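Local coordinates for protein peroxisomal catalase A (Saccharomyces cerevisiae, PDB 1A4E) that breaks hydrogen peroxide down to water and oxygen with a heme cofactor, probably protecting yeast cells from the peroxide that peroxisomal oxidases generate, at residues Asp401-Ile404 with Gln405-Glu409. Numbering follows the deposited sequence.
Sequences DRPI and QQHQE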
ATOM      1  N   ASP B 401     -11.628 -21.043 -32.192  1.00 43.70           N
ATOM      2  CA  ASP B 401     -12.116 -22.405 -32.157  1.00 47.66           C
ATOM      3  C   ASP B 401     -11.339 -23.343 -31.259  1.00 46.19           C
ATOM      4  O   ASP B 401     -11.793 -24.465 -31.021  1.00 48.42           O
ATOM      5  CB  ASP B 401     -12.143 -22.933 -33.582  1.00 53.86           C
ATOM      6  CG  ASP B 401     -13.163 -22.188 -34.432  1.00 63.04           C
ATOM      7  OD1 ASP B 401     -14.265 -21.906 -33.946  1.00 67.88           O
ATOM      8  OD2 ASP B 401     -12.852 -21.881 -35.582  1.00 67.86           O
ATOM      9  N   ARG B 402     -10.181 -22.896 -30.746  1.00 42.93           N
ATOM     10  CA  ARG B 402      -9.385 -23.699 -29.830  1.00 41.24           C
ATOM     11  C   ARG B 402     -10.147 -23.821 -28.515  1.00 40.80           C
ATOM     12  O   ARG B 402     -10.540 -22.810 -27.926  1.00 40.06           O
ATOM     13  CB  ARG B 402      -8.035 -23.043 -29.575  1.00 37.57           C
ATOM     14  CG  ARG B 402      -7.218 -23.740 -28.492  1.00 39.48           C
ATOM     15  CD  ARG B 402      -6.071 -22.866 -28.028  1.00 43.34           C
ATOM     16  NE  ARG B 402      -6.501 -21.513 -27.686  1.00 45.15           N
ATOM     17  CZ  ARG B 402      -6.726 -21.119 -26.433  1.00 45.23           C
ATOM     18  NH1 ARG B 402      -6.571 -21.942 -25.409  1.00 47.53           N
ATOM     19  NH2 ARG B 402      -7.105 -19.867 -26.198  1.00 50.29           N
ATOM     20  N   PRO B 403     -10.413 -25.053 -28.053  1.00 39.51           N
ATOM     21  CA  PRO B 403     -11.029 -25.304 -26.761  1.00 38.51           C
ATOM     22  C   PRO B 403     -10.093 -25.016 -25.592  1.00 37.52           C
ATOM     23  O   PRO B 403      -8.867 -25.131 -25.692  1.00 37.62           O
ATOM     24  CB  PRO B 403     -11.472 -26.751 -26.868  1.00 35.72           C
ATOM     25  CG  PRO B 403     -10.422 -27.375 -27.753  1.00 35.54           C
ATOM     26  CD  PRO B 403     -10.218 -26.297 -28.798  1.00 38.19           C
ATOM     27  N   ILE B 404     -10.671 -24.557 -24.485  1.00 36.26           N
ATOM     28  CA  ILE B 404      -9.877 -24.375 -23.283  1.00 35.22           C
ATOM     29  C   ILE B 404      -9.918 -25.719 -22.565  1.00 36.23           C
ATOM     30  O   ILE B 404      -8.900 -26.413 -22.524  1.00 34.55           O
ATOM     31  CB  ILE B 404     -10.488 -23.213 -22.473  1.00 32.79           C
ATOM     32  CG1 ILE B 404     -10.402 -21.937 -23.315  1.00 32.79           C
ATOM     33  CG2 ILE B 404      -9.746 -23.033 -21.161  1.00 28.16           C
ATOM     34  CD1 ILE B 404     -11.065 -20.686 -22.722  1.00 34.72           C
ATOM     35  N   GLN B 405     -11.065 -26.160 -22.031  1.00 35.55           N
ATOM     36  CA  GLN B 405     -11.134 -27.462 -21.386  1.00 34.07           C
ATOM     37  C   GLN B 405     -12.391 -28.273 -21.698  1.00 34.68           C
ATOM     38  O   GLN B 405     -12.508 -29.378 -21.170  1.00 32.50           O
ATOM     39  CB  GLN B 405     -10.997 -27.288 -19.856  1.00 33.25           C
ATOM     40  CG  GLN B 405      -9.575 -26.926 -19.374  1.00 34.69           C
ATOM     41  CD  GLN B 405      -9.360 -27.043 -17.875  1.00 36.90           C
ATOM     42  OE1 GLN B 405      -9.964 -27.882 -17.219  1.00 37.91           O
ATOM     43  NE2 GLN B 405      -8.495 -26.237 -17.267  1.00 35.87           N
ATOM     44  N   GLN B 406     -13.305 -27.797 -22.580  1.00 33.63           N
ATOM     45  CA  GLN B 406     -14.571 -28.469 -22.931  1.00 35.28           C
ATOM     46  C   GLN B 406     -14.438 -29.875 -23.508  1.00 36.35           C
ATOM     47  O   GLN B 406     -15.264 -30.763 -23.290  1.00 40.57           O
ATOM     48  CB  GLN B 406     -15.396 -27.771 -24.005  1.00 37.54           C
ATOM     49  CG  GLN B 406     -15.558 -26.284 -24.066  1.00 38.51           C
ATOM     50  CD  GLN B 406     -14.428 -25.558 -24.781  1.00 36.27           C
ATOM     51  OE1 GLN B 406     -13.341 -25.361 -24.246  1.00 35.48           O
ATOM     52  NE2 GLN B 406     -14.679 -25.102 -26.001  1.00 34.28           N
ATOM     53  N   HIS B 407     -13.394 -30.016 -24.324  1.00 35.86           N
ATOM     54  CA  HIS B 407     -13.047 -31.248 -25.015  1.00 34.28           C
ATOM     55  C   HIS B 407     -12.480 -32.350 -24.132  1.00 33.27           C
ATOM     56  O   HIS B 407     -12.228 -33.466 -24.583  1.00 34.64           O
ATOM     57  CB  HIS B 407     -12.048 -30.905 -26.116  1.00 33.02           C
ATOM     58  CG  HIS B 407     -10.699 -30.353 -25.647  1.00 38.55           C
ATOM     59  ND1 HIS B 407      -9.505 -30.757 -26.068  1.00 39.88           N
ATOM     60  CD2 HIS B 407     -10.494 -29.342 -24.732  1.00 35.74           C
ATOM     61  CE1 HIS B 407      -8.596 -30.043 -25.459  1.00 37.11           C
ATOM     62  NE2 HIS B 407      -9.201 -29.197 -24.661  1.00 38.13           N
ATOM     63  N   GLN B 408     -12.272 -32.027 -22.857  1.00 32.13           N
ATOM     64  CA  GLN B 408     -11.671 -32.946 -21.918  1.00 31.63           C
ATOM     65  C   GLN B 408     -12.702 -33.644 -21.037  1.00 31.16           C
ATOM     66  O   GLN B 408     -13.720 -34.085 -21.568  1.00 34.97           O
ATOM     67  CB  GLN B 408     -10.629 -32.128 -21.139  1.00 29.19           C
ATOM     68  CG  GLN B 408      -9.571 -31.657 -22.137  1.00 29.25           C
ATOM     69  CD  GLN B 408      -8.485 -30.737 -21.622  1.00 32.17           C
ATOM     70  OE1 GLN B 408      -8.705 -29.932 -20.723  1.00 34.26           O
ATOM     71  NE2 GLN B 408      -7.286 -30.816 -22.197  1.00 29.00           N
ATOM     72  N   GLU B 409     -12.515 -33.779 -19.722  1.00 30.21           N
ATOM     73  CA  GLU B 409     -13.426 -34.523 -18.856  1.00 31.44           C
ATOM     74  C   GLU B 409     -14.819 -33.938 -18.677  1.00 33.39           C
ATOM     75  O   GLU B 409     -15.042 -32.734 -18.814  1.00 33.40           O
ATOM     76  CB  GLU B 409     -12.862 -34.676 -17.458  1.00 28.82           C
ATOM     77  CG  GLU B 409     -11.424 -35.167 -17.348  1.00 30.80           C
ATOM     78  CD  GLU B 409     -10.351 -34.076 -17.222  1.00 30.95           C
ATOM     79  OE1 GLU B 409     -10.474 -32.979 -17.774  1.00 30.85           O
ATOM     80  OE2 GLU B 409      -9.364 -34.338 -16.553  1.00 31.46           O
TER
HETATM   81  O   HOH W   1     -13.057 -22.445 -26.428  1.00 33.14           O
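Gln406 reaches back along the chain and sets its amide against the backbone of Ile404. The hydrogen bond runs from Ile404 N to Gln406 OE1 at 2.8 Å; the N-H is bent away from the line to the oxygen (136°), but the donor lies in the carbonyl plane. Gln405 N adds a weak bond to the same oxygen, 3.3 Å from OE1 of Gln406, and so one carbonyl takes two successive backbone N-H groups. A bend at chi2 (84°) turns the amide back toward Pro403 and Ile404. At the other end of the amide, Gln406 NE2 gives a hydrogen to a water 3.1 Å away, which in turn donates to Arg402 O. With an alanine at this position, the N-H of Ile404 would probably lose this acceptor and the water its amide donor.

The segment runs straight into a type I beta turn, Gln405 to Gln408, closed by Gln408 N to Gln405 O at 3.1 Å. The turn belongs to the long loop between helix 332-348 and strand 411-418, well away from the heme. Other copies in the homotetramer pack on it: Pro417 of a second subunit meets Ile404 and Gln406, while Gln23 of a third touches Ile404.

The nonpolar part is a CH-pi contact. Pro403 CG sits almost centrally over one face of His407, 3.6 Å from the ring centroid, and Gln408 CG covers the opposite face. At the ring's edge, His407 NE2 comes within 3.5 Å of Ile404 O, while ND1 is hydrogen-bonded to Gly210 O. Lys204 NZ hydrogen-bonds to Gln405 OE1 and Gln408 OE1 and forms a salt bridge with Glu409 OE1.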